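Local coordinates for ComZ (PDB 6QVI), which is a competence-associated pilin that probably serves as a DNA receptor at the pilus tip during natural transformation, at residues T66-P69 and R74-L77; F475-A480 and Q490-V495. One frame throughout, in Å; residues are numbered along the deposited sequence.

Contact 1. Residues T66-P69 and R74-L77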
ATOM      1  N   THR A  66     -18.475  -4.528  -9.982  1.00110.46           N
ATOM      2  CA  THR A  66     -19.176  -4.054 -11.163  1.00101.44           C
ATOM      3  C   THR A  66     -19.414  -2.569 -10.979  1.00 94.50           C
ATOM      4  O   THR A  66     -20.020  -2.155  -9.987  1.00101.94           O
ATOM      5  CB  THR A  66     -20.507  -4.773 -11.331  1.00101.49           C
ATOM      6  OG1 THR A  66     -20.303  -6.188 -11.260  1.00 96.15           O
ATOM      7  CG2 THR A  66     -21.166  -4.386 -12.662  1.00105.23           C
ATOM      8  N   ILE A  67     -18.971  -1.762 -11.932  1.00 84.81           N
ATOM      9  CA  ILE A  67     -19.080  -0.315 -11.812  1.00 82.95           C
ATOM     10  C   ILE A  67     -20.111   0.151 -12.824  1.00 83.89           C
ATOM     11  O   ILE A  67     -20.031  -0.222 -14.002  1.00 93.26           O
ATOM     12  CB  ILE A  67     -17.731   0.380 -12.073  1.00 82.61           C
ATOM     13  CG1 ILE A  67     -16.659  -0.038 -11.042  1.00 68.72           C
ATOM     14  CG2 ILE A  67     -17.941   1.899 -12.069  1.00 78.35           C
ATOM     15  CD1 ILE A  67     -16.907   0.460  -9.624  1.00 62.12           C
ATOM     16  N   THR A  68     -21.023   0.986 -12.385  1.00 68.03           N
ATOM     17  CA  THR A  68     -21.960   1.538 -13.310  1.00 67.30           C
ATOM     18  C   THR A  68     -21.444   2.948 -13.386  1.00 69.37           C
ATOM     19  O   THR A  68     -21.320   3.606 -12.391  1.00 64.76           O
ATOM     20  CB  THR A  68     -23.408   1.408 -12.839  1.00 73.94           C
ATOM     21  OG1 THR A  68     -23.948   2.691 -12.600  1.00 66.57           O
ATOM     22  CG2 THR A  68     -23.500   0.621 -11.582  1.00 82.63           C
ATOM     23  N   PRO A  69     -21.096   3.397 -14.575  1.00 64.49           N
ATOM     24  CA  PRO A  69     -20.502   4.699 -14.785  1.00 62.25           C
ATOM     25  C   PRO A  69     -21.467   5.832 -14.948  1.00 58.69           C
ATOM     26  O   PRO A  69     -22.650   5.644 -14.990  1.00 65.35           O
ATOM     27  CB  PRO A  69     -19.783   4.500 -16.090  1.00 56.49           C
ATOM     28  CG  PRO A  69     -20.709   3.649 -16.830  1.00 61.49           C
ATOM     29  CD  PRO A  69     -21.279   2.697 -15.840  1.00 56.08           C
ATOM     30  N   ARG A  74     -23.948  12.096 -15.269  1.00 62.02           N
ATOM     31  CA  ARG A  74     -25.131  11.923 -14.499  1.00 56.16           C
ATOM     32  C   ARG A  74     -25.383  10.451 -14.267  1.00 56.36           C
ATOM     33  O   ARG A  74     -25.076   9.633 -15.087  1.00 56.23           O
ATOM     34  CB  ARG A  74     -26.251  12.609 -15.265  1.00 60.78           C
ATOM     35  CG  ARG A  74     -27.636  12.027 -15.158  1.00 66.66           C
ATOM     36  CD  ARG A  74     -28.530  12.549 -16.263  1.00 69.82           C
ATOM     37  NE  ARG A  74     -29.547  11.580 -16.626  1.00 73.76           N
ATOM     38  CZ  ARG A  74     -30.718  11.462 -16.022  1.00 78.80           C
ATOM     39  NH1 ARG A  74     -31.041  12.253 -15.030  1.00 81.59           N
ATOM     40  NH2 ARG A  74     -31.576  10.552 -16.415  1.00 85.26           N
ATOM     41  N   LEU A  75     -25.929  10.124 -13.117  1.00 48.86           N
ATOM     42  CA  LEU A  75     -26.215   8.759 -12.784  1.00 60.05           C
ATOM     43  C   LEU A  75     -27.452   8.690 -11.945  1.00 56.62           C
ATOM     44  O   LEU A  75     -27.493   9.223 -10.888  1.00 59.53           O
ATOM     45  CB  LEU A  75     -25.058   8.188 -12.011  1.00 62.31           C
ATOM     46  CG  LEU A  75     -25.382   6.929 -11.252  1.00 61.85           C
ATOM     47  CD1 LEU A  75     -25.499   5.817 -12.252  1.00 69.91           C
ATOM     48  CD2 LEU A  75     -24.287   6.617 -10.281  1.00 66.90           C
ATOM     49  N   VAL A  76     -28.442   7.955 -12.391  1.00 47.71           N
ATOM     50  CA  VAL A  76     -29.695   7.902 -11.663  1.00 50.45           C
ATOM     51  C   VAL A  76     -29.634   6.831 -10.599  1.00 51.31           C
ATOM     52  O   VAL A  76     -29.501   5.647 -10.909  1.00 66.81           O
ATOM     53  CB  VAL A  76     -30.881   7.674 -12.611  1.00 55.97           C
ATOM     54  CG1 VAL A  76     -32.137   7.499 -11.797  1.00 49.90           C
ATOM     55  CG2 VAL A  76     -31.006   8.887 -13.535  1.00 46.94           C
ATOM     56  N   LEU A  77     -29.795   7.241  -9.341  1.00 51.95           N
ATOM     57  CA  LEU A  77     -29.827   6.288  -8.234  1.00 53.77           C
ATOM     58  C   LEU A  77     -31.225   5.804  -7.873  1.00 62.62           C
ATOM     59  O   LEU A  77     -31.336   4.752  -7.239  1.00 58.23           O
ATOM     60  CB  LEU A  77     -29.230   6.884  -6.972  1.00 55.02           C
ATOM     61  CG  LEU A  77     -27.901   7.576  -7.093  1.00 57.00           C
ATOM     62  CD1 LEU A  77     -27.633   8.263  -5.760  1.00 56.70           C
ATOM     63  CD2 LEU A  77     -26.847   6.563  -7.474  1.00 58.70           C
TER

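Contact 2. Residues F475-A480 and Q490-V495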
ATOM      1  N   PHE A 475      17.028   0.971  -5.716  1.00 48.46           N
ATOM      2  CA  PHE A 475      16.911  -0.443  -5.993  1.00 57.51           C
ATOM      3  C   PHE A 475      18.052  -0.753  -6.915  1.00 73.06           C
ATOM      4  O   PHE A 475      18.349   0.025  -7.788  1.00 72.83           O
ATOM      5  CB  PHE A 475      15.604  -0.707  -6.689  1.00 60.59           C
ATOM      6  CG  PHE A 475      15.331  -2.138  -6.985  1.00 57.64           C
ATOM      7  CD1 PHE A 475      15.888  -2.743  -8.055  1.00 60.90           C
ATOM      8  CD2 PHE A 475      14.458  -2.837  -6.230  1.00 57.14           C
ATOM      9  CE1 PHE A 475      15.613  -4.037  -8.336  1.00 58.07           C
ATOM     10  CE2 PHE A 475      14.179  -4.136  -6.502  1.00 49.85           C
ATOM     11  CZ  PHE A 475      14.749  -4.733  -7.559  1.00 53.50           C
ATOM     12  N   CYS A 476      18.708  -1.884  -6.704  1.00 77.46           N
ATOM     13  CA  CYS A 476      19.865  -2.252  -7.485  1.00 79.06           C
ATOM     14  C   CYS A 476      20.031  -3.746  -7.648  1.00 76.15           C
ATOM     15  O   CYS A 476      19.742  -4.503  -6.762  1.00 74.27           O
ATOM     16  CB  CYS A 476      21.058  -1.658  -6.787  1.00 90.34           C
ATOM     17  SG  CYS A 476      22.663  -2.244  -7.271  1.00116.32           S
ATOM     18  N   THR A 477      20.485  -4.165  -8.812  1.00 73.94           N
ATOM     19  CA  THR A 477      20.665  -5.574  -9.086  1.00 80.91           C
ATOM     20  C   THR A 477      22.111  -5.872  -9.296  1.00 82.76           C
ATOM     21  O   THR A 477      22.826  -5.060  -9.802  1.00 86.68           O
ATOM     22  CB  THR A 477      19.905  -5.959 -10.329  1.00 85.05           C
ATOM     23  OG1 THR A 477      18.630  -5.355 -10.261  1.00 83.24           O
ATOM     24  CG2 THR A 477      19.691  -7.410 -10.369  1.00 88.37           C
ATOM     25  N   THR A 478      22.560  -7.042  -8.898  1.00 83.25           N
ATOM     26  CA  THR A 478      23.960  -7.337  -9.057  1.00 86.94           C
ATOM     27  C   THR A 478      24.166  -8.630  -9.732  1.00 89.21           C
ATOM     28  O   THR A 478      23.278  -9.468  -9.738  1.00 86.40           O
ATOM     29  CB  THR A 478      24.632  -7.494  -7.721  1.00 87.18           C
ATOM     30  OG1 THR A 478      23.749  -8.193  -6.852  1.00 81.59           O
ATOM     31  CG2 THR A 478      24.961  -6.168  -7.173  1.00 86.22           C
ATOM     32  N   SER A 479      25.377  -8.804 -10.251  1.00 95.09           N
ATOM     33  CA  SER A 479      25.696 -10.032 -10.964  1.00 91.53           C
ATOM     34  C   SER A 479      25.823 -11.212 -10.008  1.00 96.28           C
ATOM     35  O   SER A 479      25.480 -12.349 -10.368  1.00102.75           O
ATOM     36  CB  SER A 479      26.962  -9.852 -11.763  1.00 91.63           C
ATOM     37  OG  SER A 479      28.042 -10.279 -10.949  1.00112.12           O
ATOM     38  N   ALA A 480      26.453 -11.015  -8.853  1.00 94.70           N
ATOM     39  CA  ALA A 480      26.649 -12.129  -7.927  1.00 98.53           C
ATOM     40  C   ALA A 480      26.665 -11.616  -6.490  1.00 90.47           C
ATOM     41  O   ALA A 480      26.815 -10.416  -6.241  1.00 94.18           O
ATOM     42  CB  ALA A 480      27.920 -12.889  -8.252  1.00 88.35           C
ATOM     43  N   GLN A 490      21.498  -8.557 -16.092  1.00133.93           N
ATOM     44  CA  GLN A 490      20.487  -9.594 -16.008  1.00125.18           C
ATOM     45  C   GLN A 490      19.413  -9.133 -15.065  1.00111.74           C
ATOM     46  O   GLN A 490      19.515  -8.130 -14.420  1.00 98.05           O
ATOM     47  CB  GLN A 490      20.937 -11.024 -15.754  1.00126.10           C
ATOM     48  CG  GLN A 490      21.570 -11.706 -16.936  1.00132.66           C
ATOM     49  CD  GLN A 490      22.275 -12.982 -16.546  1.00141.18           C
ATOM     50  OE1 GLN A 490      23.460 -12.962 -16.238  1.00147.45           O
ATOM     51  NE2 GLN A 490      21.552 -14.093 -16.543  1.00140.47           N
ATOM     52  N   LYS A 491      18.458  -9.986 -14.871  1.00 99.01           N
ATOM     53  CA  LYS A 491      17.214  -9.558 -14.263  1.00 90.35           C
ATOM     54  C   LYS A 491      17.007 -10.230 -12.916  1.00 85.68           C
ATOM     55  O   LYS A 491      17.131 -11.456 -12.796  1.00 89.57           O
ATOM     56  CB  LYS A 491      16.052  -9.900 -15.210  1.00 89.48           C
ATOM     57  CG  LYS A 491      16.203  -9.216 -16.580  1.00 94.89           C
ATOM     58  CD  LYS A 491      15.054  -9.507 -17.560  1.00 99.15           C
ATOM     59  CE  LYS A 491      15.072  -8.587 -18.796  1.00 90.82           C
ATOM     60  NZ  LYS A 491      13.848  -8.774 -19.638  1.00 90.13           N
ATOM     61  N   ALA A 492      16.687  -9.421 -11.915  1.00 74.84           N
ATOM     62  CA  ALA A 492      16.037  -9.863 -10.697  1.00 67.07           C
ATOM     63  C   ALA A 492      14.553  -9.539 -10.806  1.00 67.15           C
ATOM     64  O   ALA A 492      14.136  -8.793 -11.690  1.00 71.30           O
ATOM     65  CB  ALA A 492      16.654  -9.193  -9.477  1.00 60.50           C
ATOM     66  N   GLU A 493      13.737 -10.124  -9.925  1.00 62.75           N
ATOM     67  CA  GLU A 493      12.295  -9.962 -10.062  1.00 69.20           C
ATOM     68  C   GLU A 493      11.620  -9.673  -8.725  1.00 74.62           C
ATOM     69  O   GLU A 493      11.998 -10.218  -7.687  1.00 82.10           O
ATOM     70  CB  GLU A 493      11.681 -11.193 -10.775  1.00 83.25           C
ATOM     71  CG  GLU A 493      10.183 -11.413 -10.504  1.00100.71           C
ATOM     72  CD  GLU A 493       9.550 -12.509 -11.357  1.00108.61           C
ATOM     73  OE1 GLU A 493      10.215 -13.073 -12.253  1.00111.13           O
ATOM     74  OE2 GLU A 493       8.343 -12.751 -11.177  1.00112.86           O
ATOM     75  N   VAL A 494      10.601  -8.821  -8.756  1.00 73.94           N
ATOM     76  CA  VAL A 494       9.824  -8.499  -7.573  1.00 73.40           C
ATOM     77  C   VAL A 494       8.369  -8.780  -7.893  1.00 78.19           C
ATOM     78  O   VAL A 494       7.853  -8.327  -8.920  1.00 89.86           O
ATOM     79  CB  VAL A 494       9.990  -7.037  -7.104  1.00 66.21           C
ATOM     80  CG1 VAL A 494       9.235  -6.824  -5.774  1.00 57.60           C
ATOM     81  CG2 VAL A 494      11.469  -6.626  -6.975  1.00 62.12           C
ATOM     82  N   VAL A 495       7.693  -9.487  -7.000  1.00 65.76           N
ATOM     83  CA  VAL A 495       6.323  -9.877  -7.240  1.00 66.47           C
ATOM     84  C   VAL A 495       5.467  -9.229  -6.174  1.00 71.27           C
ATOM     85  O   VAL A 495       5.576  -9.559  -4.986  1.00 73.52           O
ATOM     86  CB  VAL A 495       6.170 -11.397  -7.239  1.00 68.51           C
ATOM     87  CG1 VAL A 495       4.713 -11.799  -7.418  1.00 69.92           C
ATOM     88  CG2 VAL A 495       7.037 -11.968  -8.363  1.00 68.59           C
TER

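Contact 1. Residues T66-P69 and R74-L77
Leu-75 reaches from the first strand of the pseudopilin-like domain to Thr-68, in the loop that leads out of helix 12-40 toward the antiparallel sheet. This is the alpha-beta linking region of a pilin fold, and the touch between its two segments is small and superficial, burying 97 Å² with no hydrogen bond. The strand enters at Arg-74, whose side chain leaves the backbone away from 66-69 and touches Thr-97 and Tyr-99 of strand 90-100, with Val-76 CG2 against one face of its guanidinium, off-centre toward the rim. Leu-75 points the other way. With CG anti to the backbone N (chi1 163°), it carries CD1 to 3.5 Å from Thr-68 OG1, a van der Waals touch in which the two side chains cross at about a right angle. Leu-75 CD1 also lies 4.0 Å from Pro-69 O. A branched apolar residue suits this place, because Leu-59 and Phe-70 also touch it; its backbone pairs with Leu-98, which sets the strand beside 90-100. At Leu-77 the chain rounds a corner, and this side chain packs on Tyr-28 of the helix and on Leu-98; its CD2 lies 3.8 Å from Leu-75 CD2.

Contact 2. Residues F475-A480 and Q490-V495
Phe-475 and Val-494 approach each other from opposite directions, each pointing into the space between their strands. The ring presents its outer end: CE2 lies 3.7 Å from Val-494 CG2, and CZ is almost as near, so one methyl sits obliquely against two ring carbons. Phe-475 CG is anti to the backbone N (chi1 -178°), which extends the ring toward the valine, while Phe-458 meets the ring with its plane tilted about 25°. A flat, wide side chain is well matched to this span, and beta-branched valine offers a methyl without lengthening its own chain. Both strands are walls of the beta-solenoid. Strand 474-478 runs parallel to strand 457-461 and strand 491-496 to strand 465-467, each within its own face of the coil; no hydrogen bond joins 475-480 to 490-495, and the two meet mainly through side chains. Nearer the connecting turn the walls converge and smaller residues take over. Thr-477 places CG2 anti to the backbone N, bringing that methyl 3.6 Å from Ala-492 CB and 4.1 Å from Gln-490 O. The same rotation sets OG1 beside the backbone N, where it hydrogen-bonds Gly-153 O, so the buried hydroxyl is satisfied while the methyl does the packing. Between Phe-475 and Thr-477, Cys-476 turns to the other side of its strand, where its SG is joined to Cys-486 SG of the connecting loop.

How the contacts relate
The two contacts belong to different domains and do not touch: their centres are 44 Å apart and their nearest atoms about 24 Å. They lie on opposite sides of the chain's centre, 66-69 with 74-77 in the pseudopilin-like domain and 475-480 with 490-495 in the beta-solenoid. Along the chain, contact 1 comes first, but the order of domains is not simply sequential. Strand 517-529, which follows contact 2, returns to pair with strand 120-130 in the sheet of contact 1, so the solenoid is an insertion between those strands. Contact 1 is a surface touch and contact 2 a buried one that also carries one half of a disulfide.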